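Local structure of putative agmatinase (Clostridium difficile, 3LHL) at residues Gly61-Ser66 against Lys75-Glu80; Asp183-Ile188 against Lys232-Ser237. The protein probably hydrolyses agmatine to putrescine and urea as a manganese-dependent agmatinase of the arginase family. All coordinates share one frame; numbering follows the deposited sequence.

Contact 1: residues Gly61-Ser66 against Lys75-Glu80; sequences GDLEIS and KEIYQE
This contact belongs to a beta-alpha connection of the arginase alpha/beta fold. The chain leaves edge strand 57-62 of the parallel sheet, and the segment after it runs along helix 70-86. E76 and S66 make the polar half of the contact. The E76 carboxylate takes the backbone N-H of S66 on the syn lone pair of OE1. That bond, S66 N to E76 OE1, is 3.0 Å long and fairly straight at 163°. A longer, weak bond runs from S66 N to E76 OE2. The hydroxyl S66 OG donates to E76 OE2 at 2.7 Å, also on the syn side but 22° out of the carboxylate plane. The two carboxylate oxygens hold the N-H and the hydroxyl of S66, which should limit rotation of the carboxylate. The E76 chain is extended beyond CG, which carries the carboxylate out to the loop. It crosses the I65 side chain at about a right angle, with I65 CB 3.5 Å from E76 OE1. The apolar half is L63, whose CD2 lies against the helix backbone at I77 and whose CD1 slides along E80. L63 CD2 lies 3.8 Å from I77 CA, and L63 CD1 lies 3.9 Å from E80 CB.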
ATOM      1  N   GLY A  61      10.187 -10.744  -8.090  1.00 24.60           N
ATOM      2  CA  GLY A  61      10.716 -11.353  -6.887  1.00 23.30           C
ATOM      3  C   GLY A  61      11.047 -10.319  -5.820  1.00 23.61           C
ATOM      4  O   GLY A  61      10.540  -9.195  -5.842  1.00 20.15           O
ATOM      5  N   ASP A  62      11.908 -10.696  -4.881  1.00 23.71           N
ATOM      6  CA  ASP A  62      12.286  -9.788  -3.813  1.00 24.18           C
ATOM      7  C   ASP A  62      13.503  -8.946  -4.158  1.00 26.05           C
ATOM      8  O   ASP A  62      14.462  -9.423  -4.776  1.00 25.60           O
ATOM      9  CB  ASP A  62      12.552 -10.560  -2.521  1.00 23.92           C
ATOM     10  CG  ASP A  62      11.315 -11.264  -2.002  1.00 25.37           C
ATOM     11  OD1 ASP A  62      10.209 -10.696  -2.149  1.00 24.50           O
ATOM     12  OD2 ASP A  62      11.447 -12.373  -1.437  1.00 25.74           O
ATOM     13  N   LEU A  63      13.446  -7.680  -3.761  1.00 24.91           N
ATOM     14  CA  LEU A  63      14.537  -6.755  -3.997  1.00 24.77           C
ATOM     15  C   LEU A  63      15.644  -7.073  -3.003  1.00 25.85           C
ATOM     16  O   LEU A  63      15.390  -7.230  -1.807  1.00 25.72           O
ATOM     17  CB  LEU A  63      14.058  -5.319  -3.787  1.00 23.57           C
ATOM     18  CG  LEU A  63      15.140  -4.236  -3.818  1.00 24.54           C
ATOM     19  CD1 LEU A  63      15.791  -4.174  -5.206  1.00 22.24           C
ATOM     20  CD2 LEU A  63      14.509  -2.902  -3.447  1.00 23.22           C
ATOM     21  N   GLU A  64      16.872  -7.184  -3.494  1.00 26.13           N
ATOM     22  CA  GLU A  64      17.994  -7.472  -2.614  1.00 28.39           C
ATOM     23  C   GLU A  64      18.305  -6.172  -1.893  1.00 26.67           C
ATOM     24  O   GLU A  64      18.557  -5.157  -2.530  1.00 28.56           O
ATOM     25  CB  GLU A  64      19.211  -7.930  -3.420  1.00 31.40           C
ATOM     26  CG  GLU A  64      20.341  -8.468  -2.560  1.00 37.95           C
ATOM     27  CD  GLU A  64      21.592  -8.793  -3.360  1.00 41.52           C
ATOM     28  OE1 GLU A  64      21.502  -9.578  -4.331  1.00 43.69           O
ATOM     29  OE2 GLU A  64      22.670  -8.264  -3.010  1.00 44.25           O
ATOM     30  N   ILE A  65      18.273  -6.192  -0.569  1.00 27.04           N
ATOM     31  CA  ILE A  65      18.548  -4.982   0.187  1.00 26.36           C
ATOM     32  C   ILE A  65      19.655  -5.159   1.214  1.00 27.46           C
ATOM     33  O   ILE A  65      19.855  -6.249   1.747  1.00 25.95           O
ATOM     34  CB  ILE A  65      17.281  -4.480   0.908  1.00 24.75           C
ATOM     35  CG1 ILE A  65      16.760  -5.562   1.854  1.00 22.84           C
ATOM     36  CG2 ILE A  65      16.212  -4.099  -0.122  1.00 23.34           C
ATOM     37  CD1 ILE A  65      15.532  -5.146   2.647  1.00 17.75           C
ATOM     38  N   SER A  66      20.379  -4.076   1.475  1.00 27.72           N
ATOM     39  CA  SER A  66      21.458  -4.104   2.447  1.00 28.87           C
ATOM     40  C   SER A  66      20.862  -4.230   3.842  1.00 30.95           C
ATOM     41  O   SER A  66      19.662  -4.015   4.039  1.00 31.96           O
ATOM     42  CB  SER A  66      22.291  -2.825   2.354  1.00 27.12           C
ATOM     43  OG  SER A  66      22.979  -2.753   1.120  1.00 25.85           O
ATOM     44  N   LYS A  75      17.251   4.069  -0.305  1.00 19.74           N
ATOM     45  CA  LYS A  75      17.862   4.412  -1.587  1.00 21.60           C
ATOM     46  C   LYS A  75      17.729   3.264  -2.579  1.00 20.59           C
ATOM     47  O   LYS A  75      17.499   3.486  -3.767  1.00 21.97           O
ATOM     48  CB  LYS A  75      19.343   4.767  -1.401  1.00 22.01           C
ATOM     49  CG  LYS A  75      19.558   6.066  -0.643  1.00 26.61           C
ATOM     50  CD  LYS A  75      21.035   6.373  -0.440  1.00 31.22           C
ATOM     51  CE  LYS A  75      21.223   7.681   0.324  1.00 31.32           C
ATOM     52  NZ  LYS A  75      22.656   7.936   0.633  1.00 33.07           N
ATOM     53  N   GLU A  76      17.866   2.040  -2.084  1.00 20.19           N
ATOM     54  CA  GLU A  76      17.762   0.858  -2.926  1.00 20.36           C
ATOM     55  C   GLU A  76      16.333   0.679  -3.438  1.00 21.41           C
ATOM     56  O   GLU A  76      16.125   0.326  -4.601  1.00 21.29           O
ATOM     57  CB  GLU A  76      18.219  -0.378  -2.140  1.00 21.82           C
ATOM     58  CG  GLU A  76      19.653  -0.249  -1.645  1.00 25.47           C
ATOM     59  CD  GLU A  76      20.052  -1.306  -0.633  1.00 28.26           C
ATOM     60  OE1 GLU A  76      19.233  -1.630   0.254  1.00 30.58           O
ATOM     61  OE2 GLU A  76      21.197  -1.797  -0.714  1.00 29.07           O
ATOM     62  N   ILE A  77      15.348   0.929  -2.577  1.00 18.69           N
ATOM     63  CA  ILE A  77      13.954   0.801  -2.989  1.00 17.61           C
ATOM     64  C   ILE A  77      13.699   1.855  -4.058  1.00 17.40           C
ATOM     65  O   ILE A  77      13.079   1.584  -5.084  1.00 16.43           O
ATOM     66  CB  ILE A  77      12.982   1.044  -1.816  1.00 16.73           C
ATOM     67  CG1 ILE A  77      13.129  -0.066  -0.772  1.00 14.93           C
ATOM     68  CG2 ILE A  77      11.552   1.103  -2.336  1.00 16.06           C
ATOM     69  CD1 ILE A  77      12.404   0.221   0.538  1.00 13.98           C
ATOM     70  N   TYR A  78      14.198   3.061  -3.805  1.00 18.02           N
ATOM     71  CA  TYR A  78      14.045   4.166  -4.739  1.00 18.81           C
ATOM     72  C   TYR A  78      14.566   3.769  -6.113  1.00 17.72           C
ATOM     73  O   TYR A  78      13.898   3.971  -7.125  1.00 16.62           O
ATOM     74  CB  TYR A  78      14.824   5.389  -4.256  1.00 21.20           C
ATOM     75  CG  TYR A  78      14.662   6.581  -5.164  1.00 24.54           C
ATOM     76  CD1 TYR A  78      13.516   7.371  -5.105  1.00 25.87           C
ATOM     77  CD2 TYR A  78      15.640   6.905  -6.106  1.00 25.51           C
ATOM     78  CE1 TYR A  78      13.349   8.456  -5.960  1.00 27.69           C
ATOM     79  CE2 TYR A  78      15.479   7.984  -6.968  1.00 27.56           C
ATOM     80  CZ  TYR A  78      14.331   8.753  -6.888  1.00 28.72           C
ATOM     81  OH  TYR A  78      14.157   9.819  -7.740  1.00 33.34           O
ATOM     82  N   GLN A  79      15.769   3.209  -6.138  1.00 18.38           N
ATOM     83  CA  GLN A  79      16.390   2.787  -7.386  1.00 20.02           C
ATOM     84  C   GLN A  79      15.531   1.815  -8.184  1.00 19.73           C
ATOM     85  O   GLN A  79      15.291   2.033  -9.371  1.00 17.44           O
ATOM     86  CB  GLN A  79      17.749   2.144  -7.114  1.00 21.48           C
ATOM     87  CG  GLN A  79      18.821   3.119  -6.686  1.00 25.39           C
ATOM     88  CD  GLN A  79      19.024   4.225  -7.700  1.00 27.31           C
ATOM     89  OE1 GLN A  79      18.567   5.352  -7.508  1.00 26.29           O
ATOM     90  NE2 GLN A  79      19.701   3.903  -8.798  1.00 29.57           N
ATOM     91  N   GLU A  80      15.075   0.746  -7.535  1.00 20.12           N
ATOM     92  CA  GLU A  80      14.257  -0.260  -8.207  1.00 21.33           C
ATOM     93  C   GLU A  80      12.987   0.364  -8.775  1.00 19.43           C
ATOM     94  O   GLU A  80      12.638   0.132  -9.929  1.00 19.76           O
ATOM     95  CB  GLU A  80      13.894  -1.391  -7.236  1.00 23.85           C
ATOM     96  CG  GLU A  80      13.111  -2.543  -7.867  1.00 29.33           C
ATOM     97  CD  GLU A  80      13.843  -3.187  -9.041  1.00 35.41           C
ATOM     98  OE1 GLU A  80      14.999  -3.623  -8.857  1.00 36.22           O
ATOM     99  OE2 GLU A  80      13.261  -3.261 -10.150  1.00 38.14           O
TER

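Contact 2: residues Asp183-Ile188 against Lys232-Ser237; sequences DTFENI and KIIKNS
F185 meets I233 and I234, and E186 meets I233, near the end of helix 229-235. Just before them, T184 OG1 is hydrogen-bonded to E178 and Y176, and T184 O accepts the backbone N-H of I188. F185 comes next. Its CG is anti to the backbone N (chi1 -167°), and this places the CD2-CE2 edge of the ring against I233 and I234. I234 CG1 meets the ring at its edge, in plane, 3.9 Å from F185 CE2. I233 CG2 approaches obliquely, 3.9 Å from F185 CD2. E186 continues the packing with its backbone and first methylene. I233 CG2 is 3.7 Å from E186 CA, and I233 CD1 is 3.9 Å from E186 CB. I233 therefore fits against both residues with two of its methyls. The extended E186 chain carries the carboxylate to a water that donates to E186 OE2 at 3.2 Å and weakly accepts from N236 ND2. The contact across the helices is otherwise apolar. Helix 185-191 lies between strands 176-179 and 196-202, and helix 229-235 leads into strand 240-247. F185 also packs edge-to-face with F120 and F156 of the sheet, as helices do on the parallel sheet of the arginase alpha/beta fold.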
ATOM      1  N   ASP A 183     -16.479   4.349   3.688  1.00 19.06           N
ATOM      2  CA  ASP A 183     -17.711   4.619   2.948  1.00 21.51           C
ATOM      3  C   ASP A 183     -17.656   5.744   1.916  1.00 21.09           C
ATOM      4  O   ASP A 183     -18.388   5.712   0.928  1.00 20.10           O
ATOM      5  CB  ASP A 183     -18.851   4.888   3.932  1.00 25.20           C
ATOM      6  CG  ASP A 183     -19.104   3.714   4.860  1.00 30.40           C
ATOM      7  OD1 ASP A 183     -19.352   2.599   4.353  1.00 32.26           O
ATOM      8  OD2 ASP A 183     -19.058   3.902   6.096  1.00 34.85           O
ATOM      9  N   THR A 184     -16.793   6.733   2.137  1.00 18.51           N
ATOM     10  CA  THR A 184     -16.681   7.852   1.215  1.00 17.86           C
ATOM     11  C   THR A 184     -15.749   7.588   0.033  1.00 17.92           C
ATOM     12  O   THR A 184     -15.612   8.439  -0.850  1.00 17.83           O
ATOM     13  CB  THR A 184     -16.175   9.119   1.933  1.00 16.88           C
ATOM     14  OG1 THR A 184     -14.836   8.901   2.397  1.00 16.90           O
ATOM     15  CG2 THR A 184     -17.068   9.458   3.118  1.00 17.20           C
ATOM     16  N   PHE A 185     -15.120   6.416   0.002  1.00 17.60           N
ATOM     17  CA  PHE A 185     -14.176   6.092  -1.071  1.00 17.69           C
ATOM     18  C   PHE A 185     -14.702   6.284  -2.493  1.00 17.89           C
ATOM     19  O   PHE A 185     -14.012   6.859  -3.336  1.00 17.76           O
ATOM     20  CB  PHE A 185     -13.647   4.665  -0.925  1.00 14.30           C
ATOM     21  CG  PHE A 185     -12.444   4.376  -1.796  1.00 15.76           C
ATOM     22  CD1 PHE A 185     -11.276   5.137  -1.670  1.00 13.96           C
ATOM     23  CD2 PHE A 185     -12.485   3.368  -2.759  1.00 13.53           C
ATOM     24  CE1 PHE A 185     -10.166   4.899  -2.496  1.00 14.57           C
ATOM     25  CE2 PHE A 185     -11.385   3.119  -3.590  1.00 13.55           C
ATOM     26  CZ  PHE A 185     -10.220   3.889  -3.459  1.00 13.33           C
ATOM     27  N   GLU A 186     -15.911   5.804  -2.769  1.00 18.78           N
ATOM     28  CA  GLU A 186     -16.476   5.945  -4.109  1.00 18.62           C
ATOM     29  C   GLU A 186     -16.600   7.412  -4.501  1.00 17.88           C
ATOM     30  O   GLU A 186     -16.305   7.781  -5.637  1.00 16.20           O
ATOM     31  CB  GLU A 186     -17.840   5.258  -4.200  1.00 19.72           C
ATOM     32  CG  GLU A 186     -18.473   5.309  -5.594  1.00 22.40           C
ATOM     33  CD  GLU A 186     -19.669   4.377  -5.728  1.00 24.69           C
ATOM     34  OE1 GLU A 186     -20.263   4.014  -4.693  1.00 27.17           O
ATOM     35  OE2 GLU A 186     -20.026   4.013  -6.869  1.00 28.25           O
ATOM     36  N   ASN A 187     -17.027   8.248  -3.558  1.00 17.30           N
ATOM     37  CA  ASN A 187     -17.159   9.670  -3.830  1.00 18.29           C
ATOM     38  C   ASN A 187     -15.802  10.297  -4.143  1.00 18.12           C
ATOM     39  O   ASN A 187     -15.678  11.071  -5.089  1.00 17.34           O
ATOM     40  CB  ASN A 187     -17.797  10.400  -2.640  1.00 19.16           C
ATOM     41  CG  ASN A 187     -19.310  10.308  -2.645  1.00 19.70           C
ATOM     42  OD1 ASN A 187     -19.919  10.073  -3.683  1.00 23.43           O
ATOM     43  ND2 ASN A 187     -19.922  10.516  -1.489  1.00 20.64           N
ATOM     44  N   ILE A 188     -14.790   9.960  -3.345  1.00 17.24           N
ATOM     45  CA  ILE A 188     -13.448  10.497  -3.544  1.00 16.83           C
ATOM     46  C   ILE A 188     -12.869  10.072  -4.883  1.00 16.39           C
ATOM     47  O   ILE A 188     -12.273  10.881  -5.590  1.00 16.33           O
ATOM     48  CB  ILE A 188     -12.487  10.054  -2.408  1.00 19.54           C
ATOM     49  CG1 ILE A 188     -12.897  10.732  -1.097  1.00 20.10           C
ATOM     50  CG2 ILE A 188     -11.035  10.416  -2.755  1.00 19.34           C
ATOM     51  CD1 ILE A 188     -12.959  12.254  -1.183  1.00 18.76           C
ATOM     52  N   LYS A 232     -13.971  -2.926  -6.684  1.00 22.46           N
ATOM     53  CA  LYS A 232     -15.024  -2.707  -7.662  1.00 24.65           C
ATOM     54  C   LYS A 232     -15.086  -1.218  -8.009  1.00 23.87           C
ATOM     55  O   LYS A 232     -15.215  -0.842  -9.174  1.00 23.89           O
ATOM     56  CB  LYS A 232     -16.371  -3.174  -7.097  1.00 25.96           C
ATOM     57  CG  LYS A 232     -17.469  -3.304  -8.140  1.00 31.79           C
ATOM     58  CD  LYS A 232     -18.780  -3.751  -7.509  1.00 35.05           C
ATOM     59  CE  LYS A 232     -19.834  -2.649  -7.583  1.00 38.27           C
ATOM     60  NZ  LYS A 232     -19.409  -1.389  -6.900  1.00 41.46           N
ATOM     61  N   ILE A 233     -14.985  -0.381  -6.982  1.00 23.09           N
ATOM     62  CA  ILE A 233     -15.026   1.069  -7.142  1.00 22.62           C
ATOM     63  C   ILE A 233     -13.883   1.573  -8.024  1.00 23.78           C
ATOM     64  O   ILE A 233     -14.071   2.459  -8.861  1.00 23.86           O
ATOM     65  CB  ILE A 233     -14.961   1.753  -5.763  1.00 21.61           C
ATOM     66  CG1 ILE A 233     -16.238   1.425  -4.982  1.00 19.98           C
ATOM     67  CG2 ILE A 233     -14.759   3.252  -5.926  1.00 20.46           C
ATOM     68  CD1 ILE A 233     -16.182   1.777  -3.519  1.00 20.43           C
ATOM     69  N   ILE A 234     -12.696   1.009  -7.833  1.00 22.04           N
ATOM     70  CA  ILE A 234     -11.558   1.408  -8.638  1.00 21.67           C
ATOM     71  C   ILE A 234     -11.751   0.903 -10.065  1.00 23.19           C
ATOM     72  O   ILE A 234     -11.486   1.624 -11.025  1.00 21.24           O
ATOM     73  CB  ILE A 234     -10.236   0.847  -8.061  1.00 21.75           C
ATOM     74  CG1 ILE A 234      -9.842   1.650  -6.820  1.00 19.59           C
ATOM     75  CG2 ILE A 234      -9.135   0.886  -9.113  1.00 18.79           C
ATOM     76  CD1 ILE A 234      -8.600   1.148  -6.144  1.00 21.21           C
ATOM     77  N   LYS A 235     -12.218  -0.336 -10.199  1.00 23.80           N
ATOM     78  CA  LYS A 235     -12.439  -0.914 -11.516  1.00 25.56           C
ATOM     79  C   LYS A 235     -13.416  -0.100 -12.360  1.00 25.98           C
ATOM     80  O   LYS A 235     -13.206   0.063 -13.559  1.00 25.70           O
ATOM     81  CB  LYS A 235     -12.961  -2.351 -11.399  1.00 25.46           C
ATOM     82  CG  LYS A 235     -13.375  -2.957 -12.737  1.00 23.64           C
ATOM     83  CD  LYS A 235     -13.798  -4.407 -12.590  1.00 27.20           C
ATOM     84  CE  LYS A 235     -14.225  -5.007 -13.924  1.00 27.79           C
ATOM     85  NZ  LYS A 235     -15.478  -4.388 -14.456  1.00 31.93           N
ATOM     86  N   ASN A 236     -14.480   0.402 -11.738  1.00 26.09           N
ATOM     87  CA  ASN A 236     -15.480   1.176 -12.463  1.00 27.51           C
ATOM     88  C   ASN A 236     -15.169   2.670 -12.543  1.00 28.34           C
ATOM     89  O   ASN A 236     -15.928   3.429 -13.144  1.00 30.24           O
ATOM     90  CB  ASN A 236     -16.869   0.993 -11.828  1.00 29.09           C
ATOM     91  CG  ASN A 236     -17.351  -0.449 -11.867  1.00 29.12           C
ATOM     92  OD1 ASN A 236     -17.131  -1.161 -12.844  1.00 30.74           O
ATOM     93  ND2 ASN A 236     -18.026  -0.878 -10.808  1.00 29.89           N
ATOM     94  N   SER A 237     -14.065   3.098 -11.945  1.00 27.25           N
ATOM     95  CA  SER A 237     -13.720   4.515 -11.965  1.00 26.72           C
ATOM     96  C   SER A 237     -12.787   4.874 -13.112  1.00 26.06           C
ATOM     97  O   SER A 237     -12.437   4.032 -13.935  1.00 26.72           O
ATOM     98  CB  SER A 237     -13.045   4.915 -10.658  1.00 27.59           C
ATOM     99  OG  SER A 237     -11.678   4.533 -10.663  1.00 24.39           O
TER
HETATM  100  O   HOH W   1     -18.661   1.665  -8.504  1.00 39.74           O

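How the contacts relate
Contact 1 closes before contact 2 opens along the chain. Their centres are 32 Å apart, their nearest atoms about 21 Å, and they lie on opposite sides of the chain's centre. Both belong to the single arginase-family fold and are tied to its eight-stranded parallel sheet. Contact 1 joins the segment that follows edge strand 57-62 to helix 70-86. Contact 2 joins helices 185-191 and 229-235; the first follows the other edge strand, 176-179. Neither contact includes a manganese ligand. The I77 side chain is about 10 Å from that of H98, and the F185 side chain is about 12 Å from that of D121. The contacts pack separate parts of the same fold.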